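Local atomic coordinates of putative O-acetylhomoserine (Thiol)-lyase (PDB entry 4OC9), a protein that probably uses pyridoxal 5'-phosphate to make homocysteine from O-acetylhomoserine and sulfide. Residues F193-L204 with G216-L225; L342-A353 with T398-I406. One frame throughout, in Å; residues are numbered along the deposited sequence.

Contact 1 of 2, residues F193-L204 with G216-L225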
loop_
_atom_site.group_PDB
_atom_site.type_symbol
_atom_site.label_atom_id
_atom_site.label_comp_id
_atom_site.label_asym_id
_atom_site.label_seq_id
_atom_site.Cartn_x
_atom_site.Cartn_y
_atom_site.Cartn_z
ATOM N N PHE D 193 29.768 13.225 6.459
ATOM C CA PHE D 193 30.130 13.340 7.875
ATOM C C PHE D 193 31.616 13.123 8.137
ATOM O O PHE D 193 32.179 13.715 9.067
ATOM C CB PHE D 193 29.309 12.463 8.817
ATOM C CG PHE D 193 27.855 12.786 8.815
ATOM C CD1 PHE D 193 27.435 14.100 8.963
ATOM C CD2 PHE D 193 26.915 11.776 8.881
ATOM C CE1 PHE D 193 26.103 14.416 9.021
ATOM C CE2 PHE D 193 25.567 12.089 8.984
ATOM C CZ PHE D 193 25.160 13.408 9.049
ATOM N N LYS D 194 32.244 12.257 7.359
ATOM C CA LYS D 194 33.660 12.022 7.496
ATOM C C LYS D 194 34.442 13.273 7.302
ATOM O O LYS D 194 35.541 13.387 7.837
ATOM C CB LYS D 194 34.164 11.033 6.481
ATOM C CG LYS D 194 34.049 9.591 6.888
ATOM C CD LYS D 194 34.354 8.768 5.662
ATOM C CE LYS D 194 34.517 7.302 6.049
ATOM N NZ LYS D 194 34.959 6.496 4.886
ATOM N N HIS D 195 33.885 14.235 6.571
ATOM C CA HIS D 195 34.604 15.450 6.346
ATOM C C HIS D 195 34.160 16.680 7.071
ATOM O O HIS D 195 34.374 17.802 6.610
ATOM C CB HIS D 195 34.678 15.687 4.858
ATOM C CG HIS D 195 35.191 14.488 4.136
ATOM N ND1 HIS D 195 36.509 14.123 4.164
ATOM C CD2 HIS D 195 34.553 13.559 3.399
ATOM C CE1 HIS D 195 36.665 13.019 3.462
ATOM N NE2 HIS D 195 35.496 12.668 2.973
ATOM N N GLY D 196 33.549 16.469 8.232
ATOM C CA GLY D 196 33.097 17.580 9.067
ATOM C C GLY D 196 31.705 18.164 8.872
ATOM O O GLY D 196 31.352 19.141 9.537
ATOM N N VAL D 197 30.912 17.591 7.973
ATOM C CA VAL D 197 29.561 18.113 7.773
ATOM C C VAL D 197 28.743 17.867 9.048
ATOM O O VAL D 197 28.911 16.863 9.718
ATOM C CB VAL D 197 28.883 17.523 6.525
ATOM C CG1 VAL D 197 27.389 17.816 6.496
ATOM C CG2 VAL D 197 29.566 18.038 5.275
ATOM N N ASP D 198 27.890 18.828 9.365
ATOM C CA ASP D 198 27.037 18.772 10.528
ATOM C C ASP D 198 25.703 18.101 10.263
ATOM O O ASP D 198 25.256 17.227 11.028
ATOM C CB ASP D 198 26.795 20.219 10.998
ATOM C CG ASP D 198 28.097 20.926 11.431
ATOM O OD1 ASP D 198 28.871 20.326 12.229
ATOM O OD2 ASP D 198 28.297 22.112 11.045
ATOM N N VAL D 199 25.060 18.526 9.184
ATOM C CA VAL D 199 23.767 18.017 8.788
ATOM C C VAL D 199 23.705 17.608 7.324
ATOM O O VAL D 199 24.125 18.324 6.449
ATOM C CB VAL D 199 22.662 19.080 9.022
ATOM C CG1 VAL D 199 21.304 18.616 8.502
ATOM C CG2 VAL D 199 22.560 19.408 10.497
ATOM N N ILE D 200 23.159 16.424 7.085
ATOM C CA ILE D 200 22.993 15.896 5.737
ATOM C C ILE D 200 21.519 15.792 5.356
ATOM O O ILE D 200 20.693 15.335 6.160
ATOM C CB ILE D 200 23.590 14.496 5.599
ATOM C CG1 ILE D 200 25.109 14.573 5.567
ATOM C CG2 ILE D 200 23.130 13.860 4.304
ATOM C CD1 ILE D 200 25.788 13.230 5.554
ATOM N N VAL D 201 21.179 16.284 4.173
ATOM C CA VAL D 201 19.801 16.158 3.695
ATOM C C VAL D 201 19.799 15.270 2.458
ATOM O O VAL D 201 20.777 15.214 1.702
ATOM C CB VAL D 201 19.074 17.462 3.389
ATOM C CG1 VAL D 201 18.779 18.207 4.662
ATOM C CG2 VAL D 201 19.853 18.310 2.387
ATOM N N HIS D 202 18.730 14.516 2.303
ATOM C CA HIS D 202 18.583 13.636 1.154
ATOM C C HIS D 202 17.204 13.665 0.593
ATOM O O HIS D 202 16.212 13.808 1.321
ATOM C CB HIS D 202 18.725 12.155 1.500
ATOM C CG HIS D 202 20.122 11.685 1.741
ATOM N ND1 HIS D 202 20.959 11.323 0.708
ATOM C CD2 HIS D 202 20.776 11.375 2.886
ATOM C CE1 HIS D 202 22.105 10.909 1.208
ATOM N NE2 HIS D 202 22.025 10.942 2.528
ATOM N N SER D 203 17.149 13.597 -0.721
ATOM C CA SER D 203 15.870 13.496 -1.369
ATOM C C SER D 203 15.836 11.994 -1.552
ATOM O O SER D 203 16.508 11.466 -2.418
ATOM C CB SER D 203 15.757 14.157 -2.727
ATOM O OG SER D 203 14.517 13.706 -3.287
ATOM N N LEU D 204 15.119 11.303 -0.684
ATOM C CA LEU D 204 14.984 9.829 -0.739
ATOM C C LEU D 204 14.219 9.389 -1.994
ATOM O O LEU D 204 14.318 8.268 -2.462
ATOM C CB LEU D 204 14.247 9.335 0.485
ATOM C CG LEU D 204 14.864 9.693 1.835
ATOM C CD1 LEU D 204 14.009 9.103 2.952
ATOM C CD2 LEU D 204 16.284 9.174 1.936
ATOM N N GLY D 216 9.911 11.215 -0.942
ATOM C CA GLY D 216 10.369 11.298 0.447
ATOM C C GLY D 216 11.692 12.023 0.655
ATOM O O GLY D 216 12.464 12.211 -0.255
ATOM N N GLY D 217 11.926 12.446 1.889
ATOM C CA GLY D 217 13.150 13.134 2.258
ATOM C C GLY D 217 13.631 12.778 3.653
ATOM O O GLY D 217 12.924 12.134 4.426
ATOM N N ALA D 218 14.861 13.158 3.960
ATOM C CA ALA D 218 15.399 12.895 5.283
ATOM C C ALA D 218 16.412 13.930 5.736
ATOM O O ALA D 218 17.165 14.471 4.921
ATOM C CB ALA D 218 16.049 11.538 5.318
ATOM N N LEU D 219 16.427 14.181 7.046
ATOM C CA LEU D 219 17.406 15.102 7.639
ATOM C C LEU D 219 18.184 14.221 8.594
ATOM O O LEU D 219 17.603 13.595 9.484
ATOM C CB LEU D 219 16.832 16.270 8.445
ATOM C CG LEU D 219 15.889 17.266 7.793
ATOM C CD1 LEU D 219 14.515 16.597 7.695
ATOM C CD2 LEU D 219 15.769 18.524 8.640
ATOM N N ILE D 220 19.491 14.213 8.433
ATOM C CA ILE D 220 20.357 13.408 9.269
ATOM C C ILE D 220 21.382 14.278 9.980
ATOM O O ILE D 220 22.003 15.163 9.365
ATOM C CB ILE D 220 21.087 12.394 8.401
ATOM C CG1 ILE D 220 20.070 11.597 7.585
ATOM C CG2 ILE D 220 21.938 11.482 9.264
ATOM C CD1 ILE D 220 20.703 10.628 6.622
ATOM N N GLU D 221 21.585 14.038 11.275
ATOM C CA GLU D 221 22.558 14.853 12.006
ATOM C C GLU D 221 23.750 14.010 12.442
ATOM O O GLU D 221 23.635 12.800 12.740
ATOM C CB GLU D 221 21.949 15.539 13.229
ATOM C CG GLU D 221 21.707 14.679 14.471
ATOM C CD GLU D 221 21.097 15.497 15.623
ATOM O OE1 GLU D 221 21.830 15.767 16.600
ATOM O OE2 GLU D 221 19.943 15.972 15.510
ATOM N N ARG D 222 24.914 14.645 12.465
ATOM C CA ARG D 222 26.130 13.938 12.865
ATOM C C ARG D 222 26.181 13.700 14.343
ATOM O O ARG D 222 25.387 14.245 15.129
ATOM C CB ARG D 222 27.377 14.766 12.575
ATOM C CG ARG D 222 27.522 16.078 13.369
ATOM C CD ARG D 222 28.904 16.718 13.141
ATOM N NE ARG D 222 29.111 18.048 13.756
ATOM C CZ ARG D 222 29.595 18.277 14.975
ATOM N NH1 ARG D 222 29.899 17.281 15.813
ATOM N NH2 ARG D 222 29.749 19.524 15.381
ATOM N N LYS D 223 27.143 12.895 14.731
ATOM C CA LYS D 223 27.331 12.618 16.139
ATOM C C LYS D 223 27.919 13.858 16.783
ATOM O O LYS D 223 28.707 14.549 16.167
ATOM C CB LYS D 223 28.310 11.462 16.317
ATOM C CG LYS D 223 27.765 10.162 15.774
ATOM C CD LYS D 223 28.735 9.022 15.903
ATOM C CE LYS D 223 28.063 7.774 15.395
ATOM N NZ LYS D 223 28.910 6.572 15.562
ATOM N N ASP D 224 27.500 14.139 18.006
ATOM C CA ASP D 224 27.988 15.274 18.781
ATOM C C ASP D 224 27.630 16.642 18.244
ATOM O O ASP D 224 28.249 17.633 18.629
ATOM C CB ASP D 224 29.494 15.149 18.979
ATOM C CG ASP D 224 29.885 13.846 19.706
ATOM O OD1 ASP D 224 29.202 13.468 20.685
ATOM O OD2 ASP D 224 30.913 13.236 19.331
ATOM N N LEU D 225 26.591 16.739 17.420
ATOM C CA LEU D 225 26.183 18.053 16.912
ATOM C C LEU D 225 25.783 19.037 18.064
ATOM O O LEU D 225 25.811 20.273 17.882
ATOM C CB LEU D 225 25.031 17.918 15.928
ATOM C CG LEU D 225 24.498 19.217 15.303
ATOM C CD1 LEU D 225 25.613 19.971 14.609
ATOM C CD2 LEU D 225 23.389 18.898 14.326
#
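Asp198 OD1 is gripped by Arg222. The NE of Arg222 lies 2.8 Å from Asp198 OD1, in a nearly straight salt bridge (166° at the hydrogen). NE meets the anti lone pair of OD1, and OD1 lies close to the guanidinium plane. Arg222 NH2 adds a weak bond to the same oxygen. The carboxylate and guanidinium planes are 42° apart, and the two side chains run alongside each other. The other carboxylate oxygen, OD2, accepts from the backbone N of Ser178. Arg222 NH1 also bonds to the O of Lys223, within the type II turn 222-225, which helps fix the guanidinium group.

Arg222 also covers Phe193. Its CB sits over one ring face, 4.1 Å from the centroid, in a CH-pi contact. CD1 of Ile200 lies on the opposite face. Ile220 CG2 reaches Phe193 CE2 at 3.7 Å, and the two side chains cross at about a right angle. CG1 of Ile220 is anti to its carbonyl carbon (chi1 -54°), and its CD1 ends at the edge of the His202 ring, 3.8 Å from His202 CD2. The NE2 of that ring is bonded to Glu73 OE1. Leu204 CD1 touches Ala218 CB at 4.0 Å, and both side chains pack on Leu69 of helix 60-73. On the other face of the sheet, Val199 CG2 meets Leu225 CD2, which comes from beyond the strand, and Phe258 of helix 257-270 touches both residues.

The backbones are joined by paired bonds at Ile200 with Ile220 and at His202 with Ala218. Ser203 OG is hydrogen-bonded to a phosphate oxygen of the pyridoxal-lysine at position 206. This is an antiparallel strand pair in the large cofactor-binding sheet of a fold-type I PLP enzyme.

Contact 2 of 2, residues L342-A353 with T398-I406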
loop_
_atom_site.group_PDB
_atom_site.type_symbol
_atom_site.label_atom_id
_atom_site.label_comp_id
_atom_site.label_asym_id
_atom_site.label_seq_id
_atom_site.Cartn_x
_atom_site.Cartn_y
_atom_site.Cartn_z
ATOM N N LEU D 342 24.043 10.463 -12.683
ATOM C CA LEU D 342 23.618 11.703 -13.301
ATOM C C LEU D 342 24.738 12.286 -14.140
ATOM O O LEU D 342 25.904 12.256 -13.745
ATOM C CB LEU D 342 23.298 12.732 -12.242
ATOM C CG LEU D 342 22.621 13.978 -12.790
ATOM C CD1 LEU D 342 21.222 13.571 -13.287
ATOM C CD2 LEU D 342 22.486 15.004 -11.700
ATOM N N LEU D 343 24.413 12.771 -15.324
ATOM C CA LEU D 343 25.440 13.394 -16.152
ATOM C C LEU D 343 24.745 14.392 -17.078
ATOM O O LEU D 343 23.515 14.360 -17.200
ATOM C CB LEU D 343 26.206 12.390 -16.963
ATOM C CG LEU D 343 25.575 11.647 -18.136
ATOM C CD1 LEU D 343 25.315 12.585 -19.297
ATOM C CD2 LEU D 343 26.551 10.604 -18.646
ATOM N N SER D 344 25.510 15.304 -17.683
ATOM C CA SER D 344 24.908 16.225 -18.615
ATOM C C SER D 344 25.853 16.364 -19.780
ATOM O O SER D 344 27.003 15.968 -19.720
ATOM C CB SER D 344 24.593 17.588 -18.020
ATOM O OG SER D 344 25.766 18.270 -17.710
ATOM N N PHE D 345 25.329 16.828 -20.904
ATOM C CA PHE D 345 26.166 17.023 -22.081
ATOM C C PHE D 345 25.593 18.143 -22.942
ATOM O O PHE D 345 24.419 18.495 -22.819
ATOM C CB PHE D 345 26.341 15.732 -22.922
ATOM C CG PHE D 345 25.096 15.233 -23.586
ATOM C CD1 PHE D 345 24.755 15.676 -24.848
ATOM C CD2 PHE D 345 24.279 14.322 -22.963
ATOM C CE1 PHE D 345 23.613 15.206 -25.469
ATOM C CE2 PHE D 345 23.134 13.860 -23.569
ATOM C CZ PHE D 345 22.806 14.291 -24.830
ATOM N N GLU D 346 26.436 18.652 -23.830
ATOM C CA GLU D 346 26.076 19.709 -24.745
ATOM C C GLU D 346 25.806 19.160 -26.132
ATOM O O GLU D 346 26.627 18.438 -26.696
ATOM C CB GLU D 346 27.220 20.748 -24.847
ATOM C CG GLU D 346 27.561 21.412 -23.526
ATOM C CD GLU D 346 26.399 22.213 -22.982
ATOM O OE1 GLU D 346 25.798 22.970 -23.777
ATOM O OE2 GLU D 346 26.115 22.119 -21.765
ATOM N N ALA D 347 24.640 19.491 -26.677
ATOM C CA ALA D 347 24.274 19.074 -28.026
ATOM C C ALA D 347 24.860 20.163 -28.935
ATOM O O ALA D 347 25.465 21.101 -28.444
ATOM C CB ALA D 347 22.778 19.031 -28.182
ATOM N N LYS D 348 24.705 20.027 -30.249
ATOM C CA LYS D 348 25.238 21.020 -31.204
ATOM C C LYS D 348 24.636 22.383 -30.921
ATOM O O LYS D 348 25.346 23.375 -30.870
ATOM C CB LYS D 348 24.999 20.601 -32.665
ATOM C CG LYS D 348 25.757 19.311 -33.051
ATOM C CD LYS D 348 25.558 18.833 -34.491
ATOM C CE LYS D 348 24.117 18.466 -34.806
ATOM N NZ LYS D 348 23.952 17.883 -36.166
ATOM N N ASP D 349 23.324 22.393 -30.692
ATOM C CA ASP D 349 22.565 23.607 -30.400
ATOM C C ASP D 349 21.174 23.256 -29.864
ATOM O O ASP D 349 20.829 22.076 -29.700
ATOM C CB ASP D 349 22.467 24.448 -31.670
ATOM C CG ASP D 349 21.846 23.691 -32.811
ATOM O OD1 ASP D 349 21.134 22.688 -32.566
ATOM O OD2 ASP D 349 22.083 24.094 -33.970
ATOM N N TYR D 350 20.389 24.287 -29.573
ATOM C CA TYR D 350 19.044 24.120 -29.064
ATOM C C TYR D 350 18.204 23.152 -29.902
ATOM O O TYR D 350 17.592 22.222 -29.364
ATOM C CB TYR D 350 18.335 25.492 -28.907
ATOM C CG TYR D 350 16.895 25.314 -28.521
ATOM C CD1 TYR D 350 16.549 25.001 -27.219
ATOM C CD2 TYR D 350 15.887 25.373 -29.477
ATOM C CE1 TYR D 350 15.238 24.734 -26.867
ATOM C CE2 TYR D 350 14.561 25.140 -29.137
ATOM C CZ TYR D 350 14.237 24.818 -27.829
ATOM O OH TYR D 350 12.916 24.574 -27.486
ATOM N N GLU D 351 18.168 23.339 -31.216
ATOM C CA GLU D 351 17.370 22.452 -32.083
ATOM C C GLU D 351 17.789 20.996 -32.022
ATOM O O GLU D 351 16.951 20.103 -32.139
ATOM C CB GLU D 351 17.349 22.958 -33.529
ATOM C CG GLU D 351 16.577 24.274 -33.747
ATOM C CD GLU D 351 15.052 24.142 -33.556
ATOM O OE1 GLU D 351 14.503 23.040 -33.754
ATOM O OE2 GLU D 351 14.389 25.170 -33.277
ATOM N N HIS D 352 19.083 20.757 -31.820
ATOM C CA HIS D 352 19.611 19.398 -31.740
ATOM C C HIS D 352 19.223 18.776 -30.403
ATOM O O HIS D 352 18.767 17.639 -30.355
ATOM C CB HIS D 352 21.117 19.393 -32.013
ATOM C CG HIS D 352 21.739 18.020 -32.058
ATOM N ND1 HIS D 352 22.834 17.661 -31.295
ATOM C CD2 HIS D 352 21.363 16.893 -32.715
ATOM C CE1 HIS D 352 23.162 16.408 -31.549
ATOM N NE2 HIS D 352 22.272 15.910 -32.391
ATOM N N ALA D 353 19.327 19.557 -29.339
ATOM C CA ALA D 353 18.956 19.097 -27.987
ATOM C C ALA D 353 17.484 18.671 -27.903
ATOM O O ALA D 353 17.117 17.723 -27.213
ATOM C CB ALA D 353 19.206 20.186 -26.981
ATOM N N THR D 398 23.282 25.757 -20.622
ATOM C CA THR D 398 23.063 26.476 -21.862
ATOM C C THR D 398 21.801 25.971 -22.548
ATOM O O THR D 398 21.178 25.044 -22.103
ATOM C CB THR D 398 24.191 26.232 -22.883
ATOM O OG1 THR D 398 24.098 24.913 -23.427
ATOM C CG2 THR D 398 25.579 26.484 -22.266
ATOM N N LYS D 399 21.461 26.564 -23.677
ATOM C CA LYS D 399 20.302 26.135 -24.439
ATOM C C LYS D 399 20.523 24.774 -25.129
ATOM O O LYS D 399 19.563 24.152 -25.625
ATOM C CB LYS D 399 19.892 27.187 -25.498
ATOM C CG LYS D 399 19.090 28.382 -24.983
ATOM C CD LYS D 399 18.814 29.517 -25.969
ATOM C CE LYS D 399 18.162 29.138 -27.290
ATOM N NZ LYS D 399 16.719 28.807 -27.260
ATOM N N ALA D 400 21.779 24.345 -25.202
ATOM C CA ALA D 400 22.124 23.074 -25.838
ATOM C C ALA D 400 22.305 21.961 -24.810
ATOM O O ALA D 400 22.495 20.807 -25.168
ATOM C CB ALA D 400 23.401 23.257 -26.652
ATOM N N THR D 401 22.217 22.316 -23.529
ATOM C CA THR D 401 22.412 21.351 -22.450
ATOM C C THR D 401 21.320 20.325 -22.233
ATOM O O THR D 401 20.138 20.654 -22.192
ATOM C CB THR D 401 22.615 22.070 -21.121
ATOM O OG1 THR D 401 23.766 22.943 -21.214
ATOM C CG2 THR D 401 22.865 21.062 -20.031
ATOM N N ILE D 402 21.745 19.083 -22.085
ATOM C CA ILE D 402 20.852 17.960 -21.840
ATOM C C ILE D 402 21.317 17.248 -20.611
ATOM O O ILE D 402 22.513 17.060 -20.438
ATOM C CB ILE D 402 20.856 16.959 -22.992
ATOM C CG1 ILE D 402 20.032 17.547 -24.128
ATOM C CG2 ILE D 402 20.188 15.632 -22.579
ATOM C CD1 ILE D 402 20.042 16.699 -25.388
ATOM N N ARG D 403 20.370 16.847 -19.772
ATOM C CA ARG D 403 20.692 16.147 -18.553
ATOM C C ARG D 403 20.120 14.734 -18.665
ATOM O O ARG D 403 19.012 14.555 -19.132
ATOM C CB ARG D 403 20.034 16.814 -17.358
ATOM C CG ARG D 403 20.489 16.238 -16.033
ATOM C CD ARG D 403 19.705 16.634 -14.784
ATOM N NE ARG D 403 18.275 16.758 -14.538
ATOM C CZ ARG D 403 17.357 15.862 -14.304
ATOM N NH1 ARG D 403 17.609 14.626 -14.571
ATOM N NH2 ARG D 403 16.110 16.268 -14.033
ATOM N N LEU D 404 20.910 13.742 -18.270
ATOM C CA LEU D 404 20.486 12.379 -18.316
ATOM C C LEU D 404 20.571 11.735 -16.963
ATOM O O LEU D 404 21.454 12.029 -16.196
ATOM C CB LEU D 404 21.399 11.527 -19.215
ATOM C CG LEU D 404 21.579 11.878 -20.689
ATOM C CD1 LEU D 404 22.433 10.811 -21.306
ATOM C CD2 LEU D 404 20.235 11.956 -21.409
ATOM N N SER D 405 19.624 10.855 -16.675
ATOM C CA SER D 405 19.623 10.099 -15.438
ATOM C C SER D 405 19.828 8.666 -15.977
ATOM O O SER D 405 18.919 8.094 -16.606
ATOM C CB SER D 405 18.321 10.185 -14.669
ATOM O OG SER D 405 18.401 9.329 -13.536
ATOM N N ILE D 406 20.993 8.096 -15.710
ATOM C CA ILE D 406 21.305 6.781 -16.205
ATOM C C ILE D 406 20.707 5.687 -15.345
ATOM O O ILE D 406 20.957 5.610 -14.142
ATOM C CB ILE D 406 22.812 6.573 -16.362
ATOM C CG1 ILE D 406 23.447 7.709 -17.167
ATOM C CG2 ILE D 406 23.092 5.220 -17.025
ATOM C CD1 ILE D 406 22.908 7.882 -18.565
#
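Ile402 fills the hollow between Phe345 and Ala353. Its CB rides over one face of the Phe345 ring, 4.0 Å from the centroid and toward the rim. Its CG2 branch presses on Phe345 CE2 at 3.6 Å. The CD1 end lies between the ring and helix 350-359, 3.9 Å from Ala353 CB. CG of Phe345 stands between its backbone N and carbonyl carbon (chi1 67°), which lays the ring alongside Ile402. Leu404 takes the ring edge: its CG is in the ring plane, 3.8 Å from Phe345 CE2. Leu343 CD1 then rests against Leu404 CD1, with the two side chains pointing the same way. Leu307 of helix 276-309 touches Phe345 and Leu343, and Leu418 of helix 411-422 touches Leu404. This apolar layer lies between helices and the antiparallel pair 342-346 and 401-405, in the mixed sheet of the C-terminal domain of the PLP-enzyme fold.

On the other sheet face, the methyl CD1 of Leu342 lodges against the CD of Arg403. Farther along, the Glu346 side chain bends at chi2 and turns its carboxylate to two threonines. Thr398 OG1 donates to OE1, on its syn side. Thr401 OG1 donates to OE2, 18° out of the carboxylate plane. The OG1 of Thr398 also accepts from the N of Ala400 in an ST turn, so the carboxylate holds the turn 398-401 to the strand.

The CB of Ala400 is a small bump that rests against the O of Ala347, at 3.5 Å, and the CA of Asp349. At the far end Lys399 bends at chi3 and chi4 and puts its NZ over one face of the Tyr350 ring, a cation-pi contact at 4.0 Å from the centroid. His378 meets that ring too, with its plane at about 90°.

How the contacts relate
Contact 1 closes before contact 2 opens along the chain. Their centres are 31 Å apart and their nearest atoms about 11 Å apart, so they do not touch. Each joins two antiparallel strands, but in different sheets. Contact 1 belongs to the seven-strand sheet and lies beside the cofactor. Contact 2 helps build the separate C-terminal sheet of five strands; its centre lies about 24 Å from the centre of the chain. Helices 257-270 and 276-309 come between them in sequence; the first packs on contact 1 and the second on contact 2. A short connection holding the cofactor lysine links the strands of contact 1. Those of contact 2 enclose a longer connection that supplies strands 364-365 and 375-377 of the same sheet.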